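Orotidine 5'-phosphate decarboxylase (Streptomyces avermitilis, PDB 3V75) probably catalyses the decarboxylation of orotidine 5'-phosphate to UMP and CO2, the last step of de novo UMP synthesis. Local coordinates at residues A[30-35]-A[211-216]; A[59-64]-A[97-102]; A[133-138]-A[169-174]; A[199-204]-A[229-234]; A[221-226]-A[252-257]. One frame throughout, in Å; residues are numbered along the deposited sequence.

Overall arrangement
The chain folds as a TIM barrel, and all five contacts join its peripheral parts to one another or to the barrel wall. Contact 1 opens first, on helix 27-38, and closes only at the loop 211-216, a long circuit that encloses two others. Contact 2 closes early within it, pairing the neighbouring outer helices 61-75 and 93-109. Contact 3 follows in series, joining the end of helix 124-134 to the start of strand 170-176. Contact 4 opens on helix 196-207 before contact 1 closes, so these two cross; it ends in the loop after strand 217-221. Contact 5 starts from that same loop, crosses contact 4 and closes on helix 254-258.

Contact 1 (A[30-35]-A[211-216]); sequences RLSRAM and EEPLGS
Leu31 and Ser32 of helix 27-38 face Leu214 and Pro213 at the end of the TIM barrel where strands begin: 211-216 is the loop that leads from helix 196-207 into strand 217-221, and the helix lies against it before the chain enters the first strand of the barrel. The inner half of the contact is apolar and buried. Leu31 sends CD2 to CD2 of Leu214, methyl to methyl at 4.4 Å. Leu31 also packs on Leu113 and Pro238, and Leu214 touches Asn264. In Leu214 the extended first torsion (chi1 -176°) swings CG away from the backbone N and carries the branch toward the helix.

The outer half borders solvent: Pro213 is exposed and Ser32 partly so, yet their atoms approach at least as closely as the leucine methyls. Pro213, which follows a cis peptide bond, brings CG of its ring against Ser32 with no hydrogen bond across, and also touches Ala29 one turn earlier. No polar bond links the two segments themselves, although Ser216 OG pairs with the backbone N of Gly28 nearby. Ser32 has a second conformer, so its hydroxyl position is less certain than its carbon: Ser32 CB lies 4.0 Å from Pro213 CG.

Contact 2 (A[59-64]-A[97-102]); sequences DDVAGL and VAVLEK
Leu64 and Val99 form a buried, wholly apolar contact between two helices of the outer layer, where the first turn of helix 61-75 meets the second turn of helix 93-109. The two side chains cross obliquely, and one methyl does most of the work: Leu64 CD2 sits over the branch point of the valine, 3.9 Å from Val99 CB. It is shared almost evenly by the fork, since Val99 CG1 and Val99 CG2 are each 4.1 Å from the same Leu64 CD2. Leu64 reaches the valine with CG anti to its own backbone N (chi1 177°). One turn earlier Val61 adds a looser touch, its CG1 4.4 Å from CG2 of Val99.

In the TIM barrel these helices flank strand 81-84 in the chain, with the short helix 86-90 between the strand and the second of them, and they pack side by side round the wall. Phe89 of helix 86-90 lies against both Leu64 and Val99 and extends the hydrophobic cluster, while a salt bridge from Lys102 NZ to Glu65 OE2 spans the same pair of helices at the exposed margin.

The start of helix 61-75 is fixed by Asp60 at the N-cap. Its OD1 accepts from Gly63 N at 2.9 Å, with an N-H...O angle of 159° and an approach nearly along the C-O bond, and the same oxygen also pairs with Ser58 OG. Beyond Val99, helix 93-109 turns Glu101 to the second subunit, where its OE1 hydrogen-bonds Ser94 OG of that other chain.

Contact 3 (A[133-138]-A[169-174]); sequences AFLRKD and AGLFVL
Leu135, which packs on Ala169 and Leu171, is flanked in sequence by two flat groups, Phe134 and Arg136. One face of the Phe134 ring carries Ala133 CB, 3.9 Å above the plane and displaced toward the rim. The guanidinium of Arg136 is met at its edge, nearly in plane, by Asp138: NE reaches OD1 at 3.0 Å in a salt bridge with an N-H...O angle of 158°, although that nitrogen stands 38° out of the carboxylate plane. This pair lies on the exposed side, two residues apart in the loop that follows.

The contact itself is carried by the two methyls of Leu135, which part to different partners. CD2 lies 3.7 Å from Ala169 CB and also rests against the carbonyl oxygen of Gly170. The other branch, CD1, meets CD2 of Leu171 at 3.7 Å, with the two leucines at about a right angle. Leu171 reaches back because its CG lies beside the backbone N (chi1 -59°).

Within the TIM barrel, Leu135 lies at the C-terminal side of helix 124-134 and packs against the first residues of strand 170-176. Leu146 of the adjacent strand 145-148 supports it, and Ala160 and Val161 of helix 158-167 cover Leu171 from the outer layer, while Phe172 turns to Val115 of strand 113-120.

Contact 4 (A[199-204]-A[229-234]); sequences TMLAHL and SSYDLD
The long connection between strands 217-221 and 239-241 of the TIM barrel folds back here onto helix 196-207, the outer helix that precedes strand 217-221, with Leu201 as the helix residue that receives Tyr231, Asp232 and Leu233. A single methyl, Leu201 CD1, gathers all three. It lies 3.9 Å from Tyr231 CB, 3.9 Å from Leu233 CD2 and 3.8 Å from the backbone oxygen of Asp232. The leucine and tyrosine side chains run at about a right angle to each other, and the methyl comes to the near part of the ring, at CD1 of Tyr231, in an oblique approach.

The loop adopts a matching shape. Leu233 starts off from its backbone away from the helix, but with CG beside the backbone N (chi1 -60°) its CD2 bends back to the shared methyl. Between Tyr231 and Leu233, Asp232 forms an Asx turn: OD1 accepts from Asp234 N at 3.0 Å, with an N-H...O angle of 147° and the donor above the carboxylate plane. At the far end of its ring Tyr231 hydrogen-bonds through OH to Asp195 OD2, just before the helix, which gives the loop a second tie to this region. Leu201 itself also rests on Ala219 of the barrel wall.

No hydrogen bond crosses between the two segments. Their direct cohesion is therefore probably mainly van der Waals, from the packing of Leu201, chiefly its CD1, against two side chains and the carbonyl oxygen of Asp232, while the Asx turn and the bond between the tyrosine hydroxyl and Asp195 provide directional bonds on the loop side.

Contact 5 (A[221-226]-A[252-257]); sequences VGATLG and ADLPGV
Ala223 meets Leu254 and Val257 where the chain leaves strand 217-221 of the TIM barrel and passes the short helix 254-258, which precedes the last strand, 265-269. The apolar part is modest. Ala223 CB lies 4.3 Å from Leu254 CD2, and Ile244 touches both of these residues, so the three form one small cluster to which Phe258 adds contact with Ala223.

The second kind of interaction is methyl against carbonyl. Both branches of Val257 come up to the oxygen of Ala223, CG1 at 3.5 Å and CG2 at 3.9 Å from Ala223 O, so both methyls face the oxygen from the same side. With CG1 anti to the backbone N (chi1 172°), the same methyl is also turned loosely toward Leu225 O. Leu228 packs on Val257 as well.

Hydrogen bonds stay within each side. Residues Gly222 to Leu225 make a type I beta turn, closed by a weak bond from Leu225 N to Gly222 O at 3.3 Å. In the other segment Val257 N donates to Asp253 O at 3.1 Å, and Asp253 OD2 pairs with the backbone N of Ala250. Ala223 is further held by a backbone bond to Pro242, next to strand 239-241.

Since no polar bond bridges the segments, the direct fit of helix to turn rests on nonpolar and methyl-to-carbonyl van der Waals contacts: the backbone N of Ala223 is tied to Pro242, while its carbonyl oxygen meets the valine methyls.

Contact 1 (A[30-35]-A[211-216])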
# COMPACT_ATOMS: atom_id res chain seq x y z
N ARG A 30 -4.41 8.01 -24.07
CA ARG A 30 -5.84 8.00 -23.74
C ARG A 30 -6.17 9.13 -22.75
O ARG A 30 -7.22 9.77 -22.87
CB ARG A 30 -6.26 6.64 -23.18
CG ARG A 30 -6.12 5.52 -24.23
CD ARG A 30 -6.76 4.20 -23.74
NE ARG A 30 -6.10 3.67 -22.54
CZ ARG A 30 -6.69 3.49 -21.35
NH1 ARG A 30 -7.98 3.81 -21.18
NH2 ARG A 30 -6.00 3.00 -20.33
N LEU A 31 -5.28 9.35 -21.79
CA LEU A 31 -5.48 10.39 -20.78
C LEU A 31 -5.45 11.79 -21.45
O LEU A 31 -6.29 12.65 -21.17
CB LEU A 31 -4.39 10.27 -19.72
CG LEU A 31 -4.34 11.45 -18.73
CD1 LEU A 31 -5.65 11.46 -17.91
CD2 LEU A 31 -3.16 11.36 -17.85
N SER A 32 -4.46 12.02 -22.32
CA SER A 32 -4.34 13.30 -23.04
C SER A 32 -5.63 13.56 -23.81
O SER A 32 -6.19 14.70 -23.77
CB SER A 32 -3.13 13.25 -24.00
OG SER A 32 -3.00 14.47 -24.72
N ARG A 33 -6.15 12.55 -24.51
CA ARG A 33 -7.40 12.71 -25.26
C ARG A 33 -8.60 12.97 -24.34
O ARG A 33 -9.45 13.82 -24.66
CB ARG A 33 -7.62 11.47 -26.16
CG ARG A 33 -8.95 11.41 -26.90
CD ARG A 33 -8.91 10.42 -28.11
NE ARG A 33 -7.53 10.17 -28.57
CZ ARG A 33 -6.81 9.09 -28.23
NH1 ARG A 33 -7.38 8.18 -27.41
NH2 ARG A 33 -5.55 8.90 -28.67
N ALA A 34 -8.67 12.26 -23.21
CA ALA A 34 -9.81 12.39 -22.30
C ALA A 34 -9.86 13.81 -21.71
O ALA A 34 -10.95 14.41 -21.62
CB ALA A 34 -9.71 11.38 -21.18
N MSE A 35 -8.72 14.33 -21.29
CA MSE A 35 -8.70 15.68 -20.74
C MSE A 35 -9.04 16.70 -21.80
O MSE A 35 -9.69 17.71 -21.47
CB MSE A 35 -7.38 16.00 -20.03
CG MSE A 35 -7.22 15.19 -18.72
SE MSE A 35 -5.94 15.90 -17.51
CE MSE A 35 -4.39 15.67 -18.58
N GLU A 211 7.74 8.91 -25.98
CA GLU A 211 6.33 8.53 -26.13
C GLU A 211 5.51 9.76 -26.46
O GLU A 211 5.68 10.81 -25.84
CB GLU A 211 5.76 7.94 -24.85
CG GLU A 211 6.34 6.63 -24.58
CD GLU A 211 5.72 5.54 -25.46
OE1 GLU A 211 4.49 5.59 -25.72
OE2 GLU A 211 6.44 4.63 -25.89
N GLU A 212 4.64 9.64 -27.46
CA GLU A 212 3.85 10.78 -27.88
C GLU A 212 2.38 10.43 -27.79
O GLU A 212 2.00 9.31 -28.13
CB GLU A 212 4.21 11.17 -29.31
CG GLU A 212 5.66 11.56 -29.48
CD GLU A 212 5.96 12.98 -29.06
OE1 GLU A 212 4.99 13.70 -28.66
OE2 GLU A 212 7.14 13.44 -29.17
N PRO A 213 1.53 11.40 -27.42
CA PRO A 213 1.79 12.80 -27.06
C PRO A 213 2.24 12.92 -25.62
O PRO A 213 2.71 13.98 -25.19
CB PRO A 213 0.41 13.46 -27.25
CG PRO A 213 -0.55 12.39 -26.95
CD PRO A 213 0.08 11.11 -27.46
N LEU A 214 2.12 11.83 -24.86
CA LEU A 214 2.42 11.83 -23.45
C LEU A 214 2.69 10.37 -23.06
O LEU A 214 1.98 9.46 -23.52
CB LEU A 214 1.20 12.35 -22.67
CG LEU A 214 1.33 12.54 -21.15
CD1 LEU A 214 2.42 13.54 -20.80
CD2 LEU A 214 0.01 12.93 -20.50
N GLY A 215 3.65 10.15 -22.17
CA GLY A 215 3.94 8.81 -21.67
C GLY A 215 2.92 8.34 -20.65
O GLY A 215 2.09 9.12 -20.15
N SER A 216 2.99 7.06 -20.28
CA SER A 216 2.03 6.46 -19.36
C SER A 216 2.43 6.43 -17.90
O SER A 216 1.64 6.00 -17.06
CB SER A 216 1.70 5.01 -19.79
OG SER A 216 1.11 4.98 -21.07

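Contact 2 (A[59-64]-A[97-102])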
# COMPACT_ATOMS: atom_id res chain seq x y z
N ASP A 59 -22.47 5.62 8.11
CA ASP A 59 -21.08 5.24 7.93
C ASP A 59 -20.98 3.73 7.87
O ASP A 59 -20.54 3.08 8.83
CB ASP A 59 -20.23 5.77 9.08
CG ASP A 59 -18.78 5.44 8.92
OD1 ASP A 59 -18.24 5.55 7.79
OD2 ASP A 59 -18.18 5.12 9.96
N ASP A 60 -21.46 3.17 6.78
CA ASP A 60 -21.47 1.72 6.64
C ASP A 60 -21.47 1.38 5.18
O ASP A 60 -21.44 2.28 4.34
CB ASP A 60 -22.62 1.04 7.38
CG ASP A 60 -24.00 1.54 6.96
OD1 ASP A 60 -24.15 2.09 5.83
OD2 ASP A 60 -24.96 1.37 7.76
N VAL A 61 -21.49 0.07 4.89
CA VAL A 61 -21.38 -0.41 3.51
C VAL A 61 -22.52 0.13 2.64
O VAL A 61 -22.30 0.50 1.48
CB VAL A 61 -21.40 -1.98 3.45
CG1 VAL A 61 -21.67 -2.46 2.03
CG2 VAL A 61 -20.08 -2.50 3.88
N ALA A 62 -23.74 0.15 3.19
CA ALA A 62 -24.88 0.68 2.42
C ALA A 62 -24.68 2.17 2.06
O ALA A 62 -24.99 2.59 0.94
CB ALA A 62 -26.20 0.48 3.20
N GLY A 63 -24.14 2.95 3.01
CA GLY A 63 -23.84 4.36 2.76
C GLY A 63 -22.74 4.53 1.72
O GLY A 63 -22.84 5.34 0.77
N LEU A 64 -21.67 3.75 1.91
CA LEU A 64 -20.56 3.69 0.94
C LEU A 64 -21.06 3.44 -0.47
O LEU A 64 -20.66 4.11 -1.45
CB LEU A 64 -19.64 2.53 1.33
CG LEU A 64 -18.45 2.26 0.41
CD1 LEU A 64 -17.33 3.19 0.82
CD2 LEU A 64 -17.97 0.81 0.59
N VAL A 97 -14.72 -3.70 -0.74
CA VAL A 97 -14.01 -3.94 -1.99
C VAL A 97 -14.98 -4.32 -3.13
O VAL A 97 -14.76 -3.94 -4.29
CB VAL A 97 -12.85 -4.97 -1.79
CG1 VAL A 97 -12.12 -5.26 -3.14
CG2 VAL A 97 -11.85 -4.46 -0.72
N ALA A 98 -16.05 -5.04 -2.80
CA ALA A 98 -17.06 -5.39 -3.80
C ALA A 98 -17.74 -4.12 -4.35
O ALA A 98 -17.96 -3.99 -5.57
CB ALA A 98 -18.10 -6.36 -3.20
N VAL A 99 -18.04 -3.16 -3.47
CA VAL A 99 -18.58 -1.86 -3.95
C VAL A 99 -17.55 -1.17 -4.85
O VAL A 99 -17.90 -0.60 -5.88
CB VAL A 99 -18.94 -0.94 -2.77
CG1 VAL A 99 -19.32 0.45 -3.29
CG2 VAL A 99 -20.11 -1.56 -1.98
N LEU A 100 -16.27 -1.23 -4.46
CA LEU A 100 -15.22 -0.63 -5.26
C LEU A 100 -15.14 -1.25 -6.66
O LEU A 100 -15.02 -0.54 -7.66
CB LEU A 100 -13.86 -0.75 -4.57
CG LEU A 100 -12.64 -0.15 -5.27
CD1 LEU A 100 -12.82 1.34 -5.56
CD2 LEU A 100 -11.44 -0.40 -4.36
N GLU A 101 -15.26 -2.58 -6.73
CA GLU A 101 -15.26 -3.26 -8.03
C GLU A 101 -16.35 -2.72 -8.93
O GLU A 101 -16.11 -2.42 -10.11
CB GLU A 101 -15.47 -4.78 -7.83
CG GLU A 101 -14.23 -5.45 -7.23
CD GLU A 101 -14.50 -6.87 -6.76
OE1 GLU A 101 -15.65 -7.22 -6.39
OE2 GLU A 101 -13.51 -7.66 -6.75
N LYS A 102 -17.56 -2.62 -8.38
CA LYS A 102 -18.71 -2.19 -9.20
C LYS A 102 -18.56 -0.74 -9.64
O LYS A 102 -18.89 -0.37 -10.76
CB LYS A 102 -20.01 -2.30 -8.41
CG LYS A 102 -20.43 -3.68 -8.07
CD LYS A 102 -21.86 -3.65 -7.47
CE LYS A 102 -22.18 -2.28 -6.78
NZ LYS A 102 -22.02 -2.38 -5.23

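Contact 3 (A[133-138]-A[169-174])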
# COMPACT_ATOMS: atom_id res chain seq x y z
N ALA A 133 -3.95 -7.49 -9.70
CA ALA A 133 -5.21 -7.01 -9.12
C ALA A 133 -5.75 -5.78 -9.87
O ALA A 133 -6.96 -5.65 -10.06
CB ALA A 133 -5.00 -6.64 -7.65
N PHE A 134 -4.86 -4.87 -10.26
CA PHE A 134 -5.31 -3.55 -10.72
C PHE A 134 -5.02 -3.22 -12.19
O PHE A 134 -5.58 -2.24 -12.70
CB PHE A 134 -4.67 -2.45 -9.86
CG PHE A 134 -5.06 -2.52 -8.41
CD1 PHE A 134 -6.37 -2.28 -8.03
CD2 PHE A 134 -4.14 -2.87 -7.43
CE1 PHE A 134 -6.75 -2.35 -6.67
CE2 PHE A 134 -4.50 -2.95 -6.10
CZ PHE A 134 -5.82 -2.69 -5.70
N LEU A 135 -4.13 -3.96 -12.85
CA LEU A 135 -3.59 -3.50 -14.15
C LEU A 135 -3.74 -4.49 -15.26
O LEU A 135 -3.22 -4.27 -16.35
CB LEU A 135 -2.11 -3.10 -14.01
CG LEU A 135 -1.87 -1.93 -13.04
CD1 LEU A 135 -0.39 -1.83 -12.67
CD2 LEU A 135 -2.44 -0.59 -13.56
N ARG A 136 -4.44 -5.58 -15.03
CA ARG A 136 -4.67 -6.51 -16.11
C ARG A 136 -6.16 -6.57 -16.43
O ARG A 136 -6.96 -6.56 -15.49
CB ARG A 136 -4.17 -7.89 -15.70
CG ARG A 136 -4.07 -8.75 -16.91
CD ARG A 136 -3.12 -9.87 -16.65
NE ARG A 136 -3.72 -10.87 -15.78
CZ ARG A 136 -3.03 -11.93 -15.38
NH1 ARG A 136 -1.77 -12.05 -15.81
NH2 ARG A 136 -3.60 -12.85 -14.59
N LYS A 137 -6.56 -6.69 -17.69
CA LYS A 137 -8.00 -6.51 -17.97
C LYS A 137 -9.00 -7.50 -17.41
O LYS A 137 -10.20 -7.20 -17.33
CB LYS A 137 -8.27 -6.40 -19.45
CG LYS A 137 -7.87 -7.65 -20.21
CD LYS A 137 -8.55 -7.51 -21.55
CE LYS A 137 -8.45 -8.79 -22.37
NZ LYS A 137 -9.20 -8.47 -23.62
N ASP A 138 -8.53 -8.69 -17.06
CA ASP A 138 -9.42 -9.70 -16.49
C ASP A 138 -9.69 -9.47 -15.01
O ASP A 138 -10.48 -10.20 -14.39
CB ASP A 138 -8.75 -11.10 -16.62
CG ASP A 138 -7.48 -11.25 -15.72
OD1 ASP A 138 -6.65 -10.30 -15.60
OD2 ASP A 138 -7.29 -12.33 -15.11
N ALA A 169 -2.31 0.48 -19.55
CA ALA A 169 -2.53 1.18 -18.29
C ALA A 169 -1.31 2.01 -17.93
O ALA A 169 -0.27 1.96 -18.62
CB ALA A 169 -2.85 0.19 -17.17
N GLY A 170 -1.42 2.79 -16.85
CA GLY A 170 -0.30 3.62 -16.40
C GLY A 170 -0.08 3.48 -14.90
O GLY A 170 -0.79 2.75 -14.19
N LEU A 171 0.94 4.18 -14.42
CA LEU A 171 1.21 4.27 -12.99
C LEU A 171 1.36 5.74 -12.61
O LEU A 171 1.74 6.56 -13.46
CB LEU A 171 2.52 3.57 -12.60
CG LEU A 171 2.62 2.06 -12.92
CD1 LEU A 171 4.04 1.55 -12.55
CD2 LEU A 171 1.56 1.24 -12.22
N PHE A 172 1.08 6.05 -11.34
CA PHE A 172 1.51 7.32 -10.74
C PHE A 172 2.36 6.99 -9.55
O PHE A 172 1.88 6.42 -8.55
CB PHE A 172 0.31 8.16 -10.32
CG PHE A 172 -0.44 8.76 -11.50
CD1 PHE A 172 -1.53 8.10 -12.07
CD2 PHE A 172 -0.04 9.99 -12.06
CE1 PHE A 172 -2.21 8.65 -13.15
CE2 PHE A 172 -0.71 10.53 -13.14
CZ PHE A 172 -1.80 9.87 -13.68
N VAL A 173 3.64 7.33 -9.65
CA VAL A 173 4.60 7.06 -8.59
C VAL A 173 4.62 8.23 -7.63
O VAL A 173 4.77 9.36 -8.07
CB VAL A 173 6.02 6.82 -9.19
CG1 VAL A 173 7.04 6.55 -8.07
CG2 VAL A 173 5.96 5.64 -10.20
N LEU A 174 4.51 7.97 -6.33
CA LEU A 174 4.61 9.07 -5.37
C LEU A 174 5.95 9.77 -5.53
O LEU A 174 7.00 9.11 -5.51
CB LEU A 174 4.51 8.56 -3.94
CG LEU A 174 3.28 7.75 -3.57
CD1 LEU A 174 3.32 7.30 -2.13
CD2 LEU A 174 1.98 8.58 -3.84

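Contact 4 (A[199-204]-A[229-234])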
# COMPACT_ATOMS: atom_id res chain seq x y z
N THR A 199 15.10 11.79 -8.07
CA THR A 199 15.51 10.50 -8.59
C THR A 199 14.31 9.82 -9.22
O THR A 199 14.41 9.28 -10.34
CB THR A 199 16.09 9.64 -7.43
OG1 THR A 199 17.27 10.29 -6.95
CG2 THR A 199 16.45 8.22 -7.92
N MSE A 200 13.16 9.87 -8.54
CA MSE A 200 11.95 9.27 -9.10
C MSE A 200 11.53 9.98 -10.40
O MSE A 200 11.14 9.33 -11.37
CB MSE A 200 10.79 9.27 -8.10
CG MSE A 200 11.10 8.53 -6.82
SE MSE A 200 11.71 6.69 -7.18
CE MSE A 200 12.45 6.33 -5.41
N LEU A 201 11.55 11.31 -10.39
CA LEU A 201 11.19 12.05 -11.59
C LEU A 201 12.10 11.67 -12.76
O LEU A 201 11.62 11.49 -13.88
CB LEU A 201 11.23 13.56 -11.35
CG LEU A 201 10.19 14.06 -10.34
CD1 LEU A 201 10.52 15.52 -9.98
CD2 LEU A 201 8.76 13.94 -10.91
N ALA A 202 13.41 11.57 -12.50
CA ALA A 202 14.33 11.19 -13.57
C ALA A 202 14.05 9.77 -14.10
O ALA A 202 14.15 9.52 -15.32
CB ALA A 202 15.79 11.32 -13.13
N HIS A 203 13.73 8.84 -13.20
CA HIS A 203 13.38 7.48 -13.65
C HIS A 203 12.16 7.55 -14.56
O HIS A 203 12.09 6.85 -15.59
CB HIS A 203 13.01 6.59 -12.47
CG HIS A 203 14.18 6.03 -11.72
ND1 HIS A 203 15.13 5.23 -12.32
CD2 HIS A 203 14.50 6.07 -10.40
CE1 HIS A 203 16.00 4.83 -11.41
NE2 HIS A 203 15.64 5.32 -10.24
N LEU A 204 11.17 8.36 -14.18
CA LEU A 204 9.95 8.47 -14.98
C LEU A 204 10.24 9.11 -16.34
O LEU A 204 9.68 8.65 -17.37
CB LEU A 204 8.88 9.26 -14.24
CG LEU A 204 8.34 8.55 -13.00
CD1 LEU A 204 7.60 9.57 -12.13
CD2 LEU A 204 7.42 7.36 -13.36
N SER A 229 9.55 24.55 -8.12
CA SER A 229 10.50 25.14 -9.06
C SER A 229 11.91 24.52 -8.92
O SER A 229 12.76 24.76 -9.78
CB SER A 229 10.57 26.68 -8.90
OG SER A 229 10.99 26.98 -7.58
N SER A 230 12.14 23.78 -7.84
CA SER A 230 13.42 23.13 -7.62
C SER A 230 13.47 21.76 -8.28
O SER A 230 14.52 21.09 -8.23
CB SER A 230 13.66 22.96 -6.11
OG SER A 230 13.88 24.23 -5.53
N TYR A 231 12.38 21.34 -8.91
CA TYR A 231 12.29 20.02 -9.55
C TYR A 231 12.04 20.14 -11.03
O TYR A 231 11.33 21.07 -11.47
CB TYR A 231 11.20 19.18 -8.88
CG TYR A 231 11.59 18.88 -7.47
CD1 TYR A 231 12.45 17.81 -7.18
CD2 TYR A 231 11.20 19.72 -6.42
CE1 TYR A 231 12.88 17.56 -5.87
CE2 TYR A 231 11.63 19.49 -5.10
CZ TYR A 231 12.45 18.40 -4.83
OH TYR A 231 12.85 18.17 -3.54
N ASP A 232 12.60 19.21 -11.80
CA ASP A 232 12.31 19.13 -13.24
C ASP A 232 11.09 18.25 -13.45
O ASP A 232 11.15 17.02 -13.41
CB ASP A 232 13.51 18.53 -13.97
CG ASP A 232 13.31 18.51 -15.46
OD1 ASP A 232 12.24 18.93 -15.96
OD2 ASP A 232 14.25 18.05 -16.17
N LEU A 233 9.95 18.90 -13.65
CA LEU A 233 8.69 18.19 -13.82
C LEU A 233 8.41 17.82 -15.29
O LEU A 233 7.35 17.25 -15.58
CB LEU A 233 7.52 19.04 -13.25
CG LEU A 233 7.66 19.36 -11.77
CD1 LEU A 233 6.42 20.22 -11.31
CD2 LEU A 233 7.78 18.10 -10.95
N ASP A 234 9.36 18.14 -16.18
CA ASP A 234 9.32 17.83 -17.62
C ASP A 234 9.61 16.33 -17.75
O ASP A 234 10.71 16.01 -18.24
CB ASP A 234 10.47 18.57 -18.36
CG ASP A 234 10.32 18.53 -19.91
OD1 ASP A 234 9.36 17.91 -20.39
OD2 ASP A 234 11.18 19.13 -20.63

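Contact 5 (A[221-226]-A[252-257])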
# COMPACT_ATOMS: atom_id res chain seq x y z
N VAL A 221 2.40 14.73 -7.48
CA VAL A 221 3.08 15.99 -7.13
C VAL A 221 2.01 16.91 -6.57
O VAL A 221 1.09 17.34 -7.31
CB VAL A 221 3.70 16.64 -8.37
CG1 VAL A 221 4.44 17.93 -8.00
CG2 VAL A 221 4.70 15.67 -9.02
N GLY A 222 2.09 17.20 -5.28
CA GLY A 222 1.07 18.00 -4.62
C GLY A 222 1.01 19.44 -5.11
O GLY A 222 2.06 20.11 -5.20
N ALA A 223 -0.21 19.90 -5.45
CA ALA A 223 -0.39 21.23 -6.04
C ALA A 223 -0.16 22.35 -5.05
O ALA A 223 -0.04 23.51 -5.46
CB ALA A 223 -1.81 21.38 -6.64
N THR A 224 -0.16 22.05 -3.75
CA THR A 224 0.01 23.11 -2.75
C THR A 224 1.46 23.26 -2.29
O THR A 224 1.75 24.05 -1.39
CB THR A 224 -0.89 22.91 -1.51
OG1 THR A 224 -0.57 21.66 -0.88
CG2 THR A 224 -2.37 22.88 -1.90
N LEU A 225 2.38 22.49 -2.87
CA LEU A 225 3.80 22.67 -2.52
C LEU A 225 4.37 23.97 -3.07
O LEU A 225 3.95 24.44 -4.13
CB LEU A 225 4.60 21.48 -3.08
CG LEU A 225 4.41 20.21 -2.26
CD1 LEU A 225 4.96 19.01 -3.03
CD2 LEU A 225 5.13 20.35 -0.93
N GLY A 226 5.34 24.54 -2.35
CA GLY A 226 5.93 25.83 -2.70
C GLY A 226 7.30 25.78 -3.35
O GLY A 226 7.84 26.81 -3.78
N ALA A 252 -6.93 28.84 -11.16
CA ALA A 252 -6.16 29.94 -11.75
C ALA A 252 -4.68 29.93 -11.33
O ALA A 252 -3.85 30.53 -12.01
CB ALA A 252 -6.81 31.29 -11.41
N ASP A 253 -4.37 29.28 -10.21
CA ASP A 253 -3.00 29.23 -9.68
C ASP A 253 -2.16 28.15 -10.35
O ASP A 253 -0.94 28.17 -10.20
CB ASP A 253 -2.99 28.85 -8.19
CG ASP A 253 -3.77 29.85 -7.32
OD1 ASP A 253 -3.71 31.07 -7.58
OD2 ASP A 253 -4.47 29.38 -6.37
N LEU A 254 -2.80 27.20 -11.03
CA LEU A 254 -2.04 26.02 -11.50
C LEU A 254 -0.90 26.32 -12.48
O LEU A 254 0.18 25.74 -12.37
CB LEU A 254 -2.95 24.91 -12.04
CG LEU A 254 -4.00 24.46 -11.03
CD1 LEU A 254 -4.87 23.36 -11.61
CD2 LEU A 254 -3.34 24.03 -9.68
N PRO A 255 -1.14 27.20 -13.47
CA PRO A 255 -0.01 27.51 -14.35
C PRO A 255 1.20 28.07 -13.62
O PRO A 255 2.34 27.72 -13.95
CB PRO A 255 -0.62 28.52 -15.35
CG PRO A 255 -2.05 28.09 -15.42
CD PRO A 255 -2.42 27.70 -14.02
N GLY A 256 1.00 28.94 -12.63
CA GLY A 256 2.14 29.45 -11.87
C GLY A 256 2.81 28.36 -11.02
O GLY A 256 4.02 28.40 -10.82
N VAL A 257 2.02 27.43 -10.50
CA VAL A 257 2.57 26.37 -9.64
C VAL A 257 3.42 25.37 -10.48
O VAL A 257 4.56 25.04 -10.10
CB VAL A 257 1.43 25.61 -8.88
CG1 VAL A 257 1.98 24.37 -8.13
CG2 VAL A 257 0.75 26.52 -7.89